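PDB 3L8M: probable thiamine pyrophosphokinase from Staphylococcus saprophyticus, which probably transfers a pyrophosphate group from ATP to thiamine, yielding the cofactor thiamine diphosphate. Local coordinates for residues A3-G8 with I93-A98; E23-I28 with S38-Q43; G108-L113 with I125-D130. All coordinates share one frame; numbering follows the deposited sequence.

Interaction 1: A3-G8 with I93-A98; sequences ANLLCG and IDVYGA. With NA (sodium ion), chain C.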
# COMPACT_ATOMS: atom_id res chain seq x y z
N ALA A 3 -11.45 -4.87 -7.39
CA ALA A 3 -10.85 -6.18 -7.62
C ALA A 3 -10.85 -6.55 -9.11
O ALA A 3 -11.82 -6.31 -9.82
CB ALA A 3 -11.59 -7.25 -6.81
N ASN A 4 -9.73 -7.10 -9.56
CA ASN A 4 -9.57 -7.53 -10.95
C ASN A 4 -9.53 -9.05 -10.95
O ASN A 4 -8.80 -9.65 -10.17
CB ASN A 4 -8.26 -7.03 -11.55
CG ASN A 4 -8.19 -5.53 -11.60
OD1 ASN A 4 -9.01 -4.88 -12.24
ND2 ASN A 4 -7.18 -4.97 -10.93
N LEU A 5 -10.31 -9.67 -11.83
CA LEU A 5 -10.32 -11.12 -11.94
C LEU A 5 -9.72 -11.55 -13.26
O LEU A 5 -9.98 -10.95 -14.30
CB LEU A 5 -11.75 -11.68 -11.85
CG LEU A 5 -12.34 -11.89 -10.44
CD1 LEU A 5 -12.51 -10.55 -9.74
CD2 LEU A 5 -13.66 -12.64 -10.55
N LEU A 6 -8.88 -12.58 -13.22
CA LEU A 6 -8.31 -13.10 -14.44
C LEU A 6 -8.83 -14.52 -14.63
O LEU A 6 -8.64 -15.37 -13.76
CB LEU A 6 -6.78 -13.08 -14.37
CG LEU A 6 -6.08 -13.46 -15.68
CD1 LEU A 6 -6.58 -12.55 -16.80
CD2 LEU A 6 -4.56 -13.34 -15.52
N CYS A 7 -9.50 -14.78 -15.76
CA CYS A 7 -10.04 -16.10 -16.07
C CYS A 7 -9.21 -16.86 -17.10
O CYS A 7 -9.49 -18.02 -17.37
CB CYS A 7 -11.45 -16.01 -16.63
SG CYS A 7 -12.62 -15.12 -15.63
N GLY A 8 -8.22 -16.20 -17.68
CA GLY A 8 -7.40 -16.84 -18.69
C GLY A 8 -6.60 -15.82 -19.48
O GLY A 8 -6.57 -14.65 -19.09
N ILE A 93 -15.69 -4.40 -9.69
CA ILE A 93 -15.07 -5.63 -10.17
C ILE A 93 -14.86 -5.63 -11.68
O ILE A 93 -15.80 -5.41 -12.44
CB ILE A 93 -15.93 -6.87 -9.82
CG1 ILE A 93 -16.41 -6.80 -8.36
CG2 ILE A 93 -15.13 -8.14 -10.05
CD1 ILE A 93 -15.32 -6.51 -7.37
N ASP A 94 -13.62 -5.86 -12.10
CA ASP A 94 -13.28 -5.92 -13.52
C ASP A 94 -12.88 -7.35 -13.84
O ASP A 94 -11.90 -7.86 -13.30
CB ASP A 94 -12.11 -4.99 -13.85
CG ASP A 94 -12.49 -3.53 -13.79
OD1 ASP A 94 -13.70 -3.25 -13.61
OD2 ASP A 94 -11.60 -2.66 -13.95
N VAL A 95 -13.65 -8.00 -14.71
CA VAL A 95 -13.35 -9.37 -15.10
C VAL A 95 -12.65 -9.36 -16.46
O VAL A 95 -13.18 -8.86 -17.45
CB VAL A 95 -14.64 -10.23 -15.16
CG1 VAL A 95 -14.30 -11.66 -15.57
CG2 VAL A 95 -15.34 -10.22 -13.79
N TYR A 96 -11.45 -9.92 -16.48
CA TYR A 96 -10.66 -10.00 -17.70
C TYR A 96 -10.55 -11.47 -18.03
O TYR A 96 -10.67 -12.31 -17.14
CB TYR A 96 -9.25 -9.45 -17.44
CG TYR A 96 -9.19 -7.97 -17.15
CD1 TYR A 96 -9.00 -7.06 -18.19
CD2 TYR A 96 -9.31 -7.49 -15.85
CE1 TYR A 96 -8.92 -5.69 -17.93
CE2 TYR A 96 -9.23 -6.13 -15.58
CZ TYR A 96 -9.03 -5.23 -16.63
OH TYR A 96 -8.92 -3.89 -16.38
N GLY A 97 -10.30 -11.77 -19.30
CA GLY A 97 -10.13 -13.15 -19.72
C GLY A 97 -11.38 -13.98 -19.94
O GLY A 97 -11.28 -15.18 -20.20
N ALA A 98 -12.56 -13.35 -19.87
CA ALA A 98 -13.80 -14.09 -20.05
C ALA A 98 -14.40 -14.12 -21.47
O ALA A 98 -15.53 -14.59 -21.64
CB ALA A 98 -14.86 -13.57 -19.06
NA NA C . -16.10 -2.12 -12.59
O HOH W 1 -8.96 -2.82 -13.94

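Interaction 2: E23-I28 with S38-Q43; sequences EHWIGI and SGITPQ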
# COMPACT_ATOMS: atom_id res chain seq x y z
N GLU A 23 -2.62 -3.66 -8.01
CA GLU A 23 -4.03 -3.68 -7.60
C GLU A 23 -4.39 -5.06 -7.05
O GLU A 23 -3.57 -5.96 -7.03
CB GLU A 23 -4.92 -3.31 -8.79
CG GLU A 23 -4.44 -2.05 -9.49
CD GLU A 23 -5.47 -1.44 -10.41
OE1 GLU A 23 -6.34 -2.18 -10.91
OE2 GLU A 23 -5.40 -0.22 -10.65
N HIS A 24 -5.62 -5.23 -6.58
CA HIS A 24 -6.04 -6.53 -6.04
C HIS A 24 -6.44 -7.46 -7.18
O HIS A 24 -7.35 -7.14 -7.96
CB HIS A 24 -7.22 -6.34 -5.09
CG HIS A 24 -6.97 -5.38 -3.97
ND1 HIS A 24 -6.14 -5.67 -2.91
CD2 HIS A 24 -7.44 -4.13 -3.75
CE1 HIS A 24 -6.11 -4.63 -2.08
NE2 HIS A 24 -6.89 -3.69 -2.57
N TRP A 25 -5.77 -8.61 -7.29
CA TRP A 25 -6.09 -9.58 -8.34
C TRP A 25 -6.59 -10.91 -7.79
O TRP A 25 -6.02 -11.47 -6.86
CB TRP A 25 -4.89 -9.84 -9.25
CG TRP A 25 -4.63 -8.78 -10.29
CD1 TRP A 25 -3.81 -7.68 -10.18
CD2 TRP A 25 -5.19 -8.73 -11.62
NE1 TRP A 25 -3.82 -6.96 -11.36
CE2 TRP A 25 -4.66 -7.58 -12.26
CE3 TRP A 25 -6.09 -9.54 -12.33
CZ2 TRP A 25 -4.99 -7.23 -13.57
CZ3 TRP A 25 -6.43 -9.18 -13.65
CH2 TRP A 25 -5.88 -8.04 -14.25
N ILE A 26 -7.65 -11.42 -8.42
CA ILE A 26 -8.29 -12.68 -8.07
C ILE A 26 -8.10 -13.67 -9.23
O ILE A 26 -8.32 -13.31 -10.39
CB ILE A 26 -9.83 -12.51 -7.88
CG1 ILE A 26 -10.15 -11.33 -6.96
CG2 ILE A 26 -10.44 -13.82 -7.38
CD1 ILE A 26 -9.61 -11.45 -5.56
N GLY A 27 -7.69 -14.89 -8.95
CA GLY A 27 -7.51 -15.85 -10.03
C GLY A 27 -8.66 -16.84 -10.20
O GLY A 27 -9.09 -17.46 -9.22
N ILE A 28 -9.17 -16.98 -11.42
CA ILE A 28 -10.25 -17.92 -11.71
C ILE A 28 -9.69 -18.98 -12.67
O ILE A 28 -9.29 -18.66 -13.80
CB ILE A 28 -11.47 -17.24 -12.41
CG1 ILE A 28 -11.98 -16.06 -11.58
CG2 ILE A 28 -12.61 -18.26 -12.56
CD1 ILE A 28 -12.51 -16.44 -10.19
N SER A 38 3.45 -14.24 -13.51
CA SER A 38 3.80 -12.84 -13.71
C SER A 38 4.30 -12.26 -12.38
O SER A 38 4.53 -11.06 -12.27
CB SER A 38 2.57 -12.05 -14.16
OG SER A 38 2.05 -12.60 -15.36
N GLY A 39 4.44 -13.12 -11.38
CA GLY A 39 4.92 -12.67 -10.08
C GLY A 39 3.91 -11.88 -9.29
O GLY A 39 4.27 -11.02 -8.49
N ILE A 40 2.63 -12.15 -9.55
CA ILE A 40 1.56 -11.47 -8.86
C ILE A 40 0.87 -12.45 -7.90
O ILE A 40 0.52 -13.57 -8.30
CB ILE A 40 0.53 -10.92 -9.88
CG1 ILE A 40 1.14 -9.75 -10.64
CG2 ILE A 40 -0.76 -10.47 -9.15
CD1 ILE A 40 0.17 -9.09 -11.65
N THR A 41 0.70 -12.04 -6.64
CA THR A 41 0.05 -12.89 -5.65
C THR A 41 -1.44 -12.59 -5.59
O THR A 41 -1.85 -11.51 -5.19
CB THR A 41 0.64 -12.69 -4.24
OG1 THR A 41 2.04 -13.00 -4.25
CG2 THR A 41 -0.08 -13.60 -3.22
N PRO A 42 -2.27 -13.56 -5.99
CA PRO A 42 -3.73 -13.37 -5.97
C PRO A 42 -4.25 -13.28 -4.53
O PRO A 42 -3.78 -14.00 -3.66
CB PRO A 42 -4.24 -14.63 -6.67
CG PRO A 42 -3.07 -15.09 -7.49
CD PRO A 42 -1.91 -14.85 -6.59
N GLN A 43 -5.20 -12.38 -4.29
CA GLN A 43 -5.82 -12.23 -2.98
C GLN A 43 -6.43 -13.61 -2.63
O GLN A 43 -6.47 -14.02 -1.48
CB GLN A 43 -6.94 -11.19 -3.04
CG GLN A 43 -6.51 -9.79 -3.44
CD GLN A 43 -5.59 -9.16 -2.40
OE1 GLN A 43 -5.86 -9.23 -1.20
NE2 GLN A 43 -4.51 -8.54 -2.86
O HOH W 2 -3.35 -9.32 -5.71

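Interaction 3: G108-L113 with I125-D130; sequences GALQIL and IKLIDD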
# COMPACT_ATOMS: atom_id res chain seq x y z
N GLY A 108 -22.17 -17.38 -19.82
CA GLY A 108 -22.40 -17.57 -18.40
C GLY A 108 -21.92 -16.33 -17.68
O GLY A 108 -22.55 -15.85 -16.72
N ALA A 109 -20.81 -15.78 -18.16
CA ALA A 109 -20.26 -14.58 -17.56
C ALA A 109 -21.30 -13.46 -17.66
O ALA A 109 -21.40 -12.62 -16.75
CB ALA A 109 -18.94 -14.18 -18.26
N LEU A 110 -22.10 -13.45 -18.73
CA LEU A 110 -23.14 -12.42 -18.89
C LEU A 110 -24.29 -12.65 -17.90
O LEU A 110 -24.90 -11.69 -17.41
CB LEU A 110 -23.68 -12.40 -20.32
CG LEU A 110 -22.71 -12.04 -21.46
CD1 LEU A 110 -23.44 -12.15 -22.78
CD2 LEU A 110 -22.17 -10.63 -21.27
N GLN A 111 -24.60 -13.91 -17.61
CA GLN A 111 -25.66 -14.21 -16.65
C GLN A 111 -25.34 -13.60 -15.28
O GLN A 111 -26.24 -13.10 -14.59
CB GLN A 111 -25.85 -15.73 -16.52
CG GLN A 111 -26.40 -16.39 -17.77
CD GLN A 111 -26.52 -17.89 -17.63
OE1 GLN A 111 -25.80 -18.51 -16.84
NE2 GLN A 111 -27.42 -18.50 -18.40
N ILE A 112 -24.07 -13.63 -14.88
CA ILE A 112 -23.68 -13.08 -13.59
C ILE A 112 -23.98 -11.59 -13.47
O ILE A 112 -24.52 -11.14 -12.45
CB ILE A 112 -22.18 -13.31 -13.32
CG1 ILE A 112 -21.88 -14.81 -13.26
CG2 ILE A 112 -21.77 -12.68 -12.00
CD1 ILE A 112 -20.41 -15.12 -13.28
N LEU A 113 -23.64 -10.82 -14.50
CA LEU A 113 -23.89 -9.39 -14.50
C LEU A 113 -25.39 -9.11 -14.34
O LEU A 113 -25.79 -8.07 -13.84
CB LEU A 113 -23.42 -8.75 -15.81
CG LEU A 113 -21.95 -8.76 -16.22
CD1 LEU A 113 -21.86 -8.36 -17.68
CD2 LEU A 113 -21.13 -7.80 -15.38
N ILE A 125 -19.98 -4.37 -11.75
CA ILE A 125 -19.26 -5.45 -12.43
C ILE A 125 -19.11 -5.16 -13.93
O ILE A 125 -20.08 -4.87 -14.62
CB ILE A 125 -20.01 -6.79 -12.28
CG1 ILE A 125 -20.39 -7.06 -10.82
CG2 ILE A 125 -19.14 -7.93 -12.79
CD1 ILE A 125 -19.23 -7.46 -9.94
N LYS A 126 -17.88 -5.24 -14.44
CA LYS A 126 -17.62 -5.03 -15.86
C LYS A 126 -16.75 -6.14 -16.44
O LYS A 126 -15.78 -6.57 -15.82
CB LYS A 126 -16.90 -3.71 -16.11
CG LYS A 126 -17.69 -2.46 -15.86
CD LYS A 126 -16.81 -1.25 -16.16
CE LYS A 126 -17.50 0.04 -15.78
NZ LYS A 126 -16.66 1.24 -16.07
N LEU A 127 -17.11 -6.61 -17.64
CA LEU A 127 -16.33 -7.64 -18.35
C LEU A 127 -15.47 -6.80 -19.28
O LEU A 127 -15.97 -5.86 -19.91
CB LEU A 127 -17.24 -8.56 -19.17
CG LEU A 127 -18.37 -9.28 -18.41
CD1 LEU A 127 -19.26 -10.08 -19.38
CD2 LEU A 127 -17.76 -10.20 -17.35
N ILE A 128 -14.18 -7.11 -19.36
CA ILE A 128 -13.30 -6.32 -20.20
C ILE A 128 -12.28 -7.12 -20.99
O ILE A 128 -11.70 -8.06 -20.46
CB ILE A 128 -12.47 -5.31 -19.34
CG1 ILE A 128 -13.39 -4.53 -18.39
CG2 ILE A 128 -11.67 -4.38 -20.25
CD1 ILE A 128 -12.61 -3.59 -17.44
N ASP A 129 -12.09 -6.77 -22.26
CA ASP A 129 -11.04 -7.39 -23.07
C ASP A 129 -10.39 -6.28 -23.89
O ASP A 129 -10.74 -5.11 -23.73
CB ASP A 129 -11.54 -8.57 -23.94
CG ASP A 129 -12.53 -8.17 -25.03
OD1 ASP A 129 -12.79 -6.98 -25.28
OD2 ASP A 129 -13.05 -9.12 -25.66
N ASP A 130 -9.43 -6.64 -24.74
CA ASP A 130 -8.71 -5.64 -25.53
C ASP A 130 -9.55 -4.75 -26.44
O ASP A 130 -9.07 -3.72 -26.90
CB ASP A 130 -7.61 -6.32 -26.36
CG ASP A 130 -8.14 -7.44 -27.22
OD1 ASP A 130 -9.38 -7.56 -27.35
OD2 ASP A 130 -7.33 -8.21 -27.77

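Interaction 1: A3-G8 with I93-A98
Strands 3-6 and 93-96 run parallel, their axes 4.7 Å apart and 17° from perfect alignment, and four backbone hydrogen bonds pass between them: Asp94 N to Ala3 O, Leu5 N to Asp94 O, Tyr96 N to Leu5 O, and the more bent Cys7 N to Tyr96 O. Asn4, Asp94 and Tyr96 share one face of the sheet, and there a single water gathers their polar ends. It donates to Asn4 OD1 (2.7 Å) and to Asp94 OD2 (2.6 Å), and accepts from Tyr96 OH (2.7 Å). The amide of Asn4 lies alongside the tyrosine, its OD1 in the ring plane at the edge, 3.6 Å from Tyr96 CE2. Asn4 and Asp94 both have CG anti to the carbonyl carbon (chi1 -62° and -71°) and lie side by side; ND2 of Asn4 is hydrogen-bonded to Glu23 OE1, so both ends of the amide are held. While OD2 of Asp94 takes the water, OD1 binds a sodium ion that Asn124 O also ligates. The reverse face is apolar: Leu5 CD1 meets Ile93 CG2 at 3.6 Å, Cys7 SG lies 3.8 Å from Val95 CG1, and helix 77-87 covers Leu5, Cys7 and Val95. Gly97, at positive phi, packs against the Cys7-Gly8 backbone as the chains leave the sheet. This is the central parallel strand pair of an alpha/beta sheet, consistent with the catalytic domain of thiamine pyrophosphokinases.

Interaction 2: E23-I28 with S38-Q43
A strand meets the loop that leads into its own neighbour in the sheet: 38-43 leaves helix 30-37 and crosses 24-28 almost at a right angle (93° between end-to-end directions) just before strand 44-46 begins. One backbone carbonyl organises the crossing. Trp25 O accepts a hydrogen bond from Gln43 N at 2.8 Å, and Pro42 CA comes to 3.1 Å of the same Trp25 O in a CA-H...O contact. A bridging water accepts from Trp25 N (3.0 Å) and from Gln43 NE2, and donates to Thr41 O (2.7 Å), so backbone polar groups of both segments are satisfied through it. Gln43 CB rests 3.7 Å from Ile26 CD1, and beyond it a bend at chi2 (-65°) turns the amide toward His24. There NE2 approaches the edge of the imidazole in the ring plane, 3.3 Å from His24 ND1, with the two planes nearly perpendicular, yet the angle is too poor for a hydrogen bond. Ile40 CG2 touches Trp25 CB more loosely, at 4.2 Å; the indole NE1 is hydrogen-bonded to His20 O, and Leu35 packs on Trp25, Ile40 and Pro42 alike. Upstream, Gly39 is the C' residue of a Schellman motif that ends the helix. Strand 24-28, helix 30-37 and strand 44-46 thus form a beta-alpha-beta crossover, with this loop as its return to the sheet edge.

Interaction 3: G108-L113 with I125-D130
Helix 103-113 packs on the inner strand to which the chain later returns, 124-128, with the two segment axes 9.3 Å apart and running nearly antiparallel at 157°. Leu110, Leu113 and Leu127 carry most of the interface, and no hydrogen bond crosses it. Leu127 points toward the helix, and its CD1 touches two helix residues: Leu110 CD2 at 3.5 Å, where the side chains cross at about a right angle, and Leu113 CD1 at 3.6 Å. Its other branch, CD2, faces Ala109 CB at 4.2 Å. In Leu113, CG is anti to the carbonyl carbon (chi1 -63°), and the forked end reaches two strand residues at once, with CD1 against Leu127 and CD2 against Ile125, 3.3 Å from its CG2 and 3.2 Å from its O, close on the strand backbone. Strand 92-96, helix 103-113 and strand 124-128 are joined, through the short helix 116-119, as a beta-alpha-beta crossover between adjacent parallel strands, and apolar side chains pack between helix and sheet. Phe136 of strand 132-137 extends that layer beside Leu113, while Ile93 and Val95 continue it past Ile125 and Leu127. Lys126 is directed away from the helix and forms a salt bridge with Glu133.

In the fold
All three contacts are built on one mixed sheet, in which strands 24-28, 2-6, 92-96 and 124-128 lie next to one another. Interaction 1 occupies the middle and touches both others. On one flank Asn4 O meets Ile26 N at 2.7 Å, and Asn4 CB packs on Trp25 CE3, joining it to interaction 2, whose centre is about 10 Å away. On the other, Val95 N lies 2.8 Å from Lys126 O, linking it to interaction 3, about 8 Å away between centres. Interactions 2 and 3 do not touch, their nearest atoms being about 8 Å apart. Through Asn124 O, the sodium ion also ties interaction 1 to the start of the strand used by interaction 3.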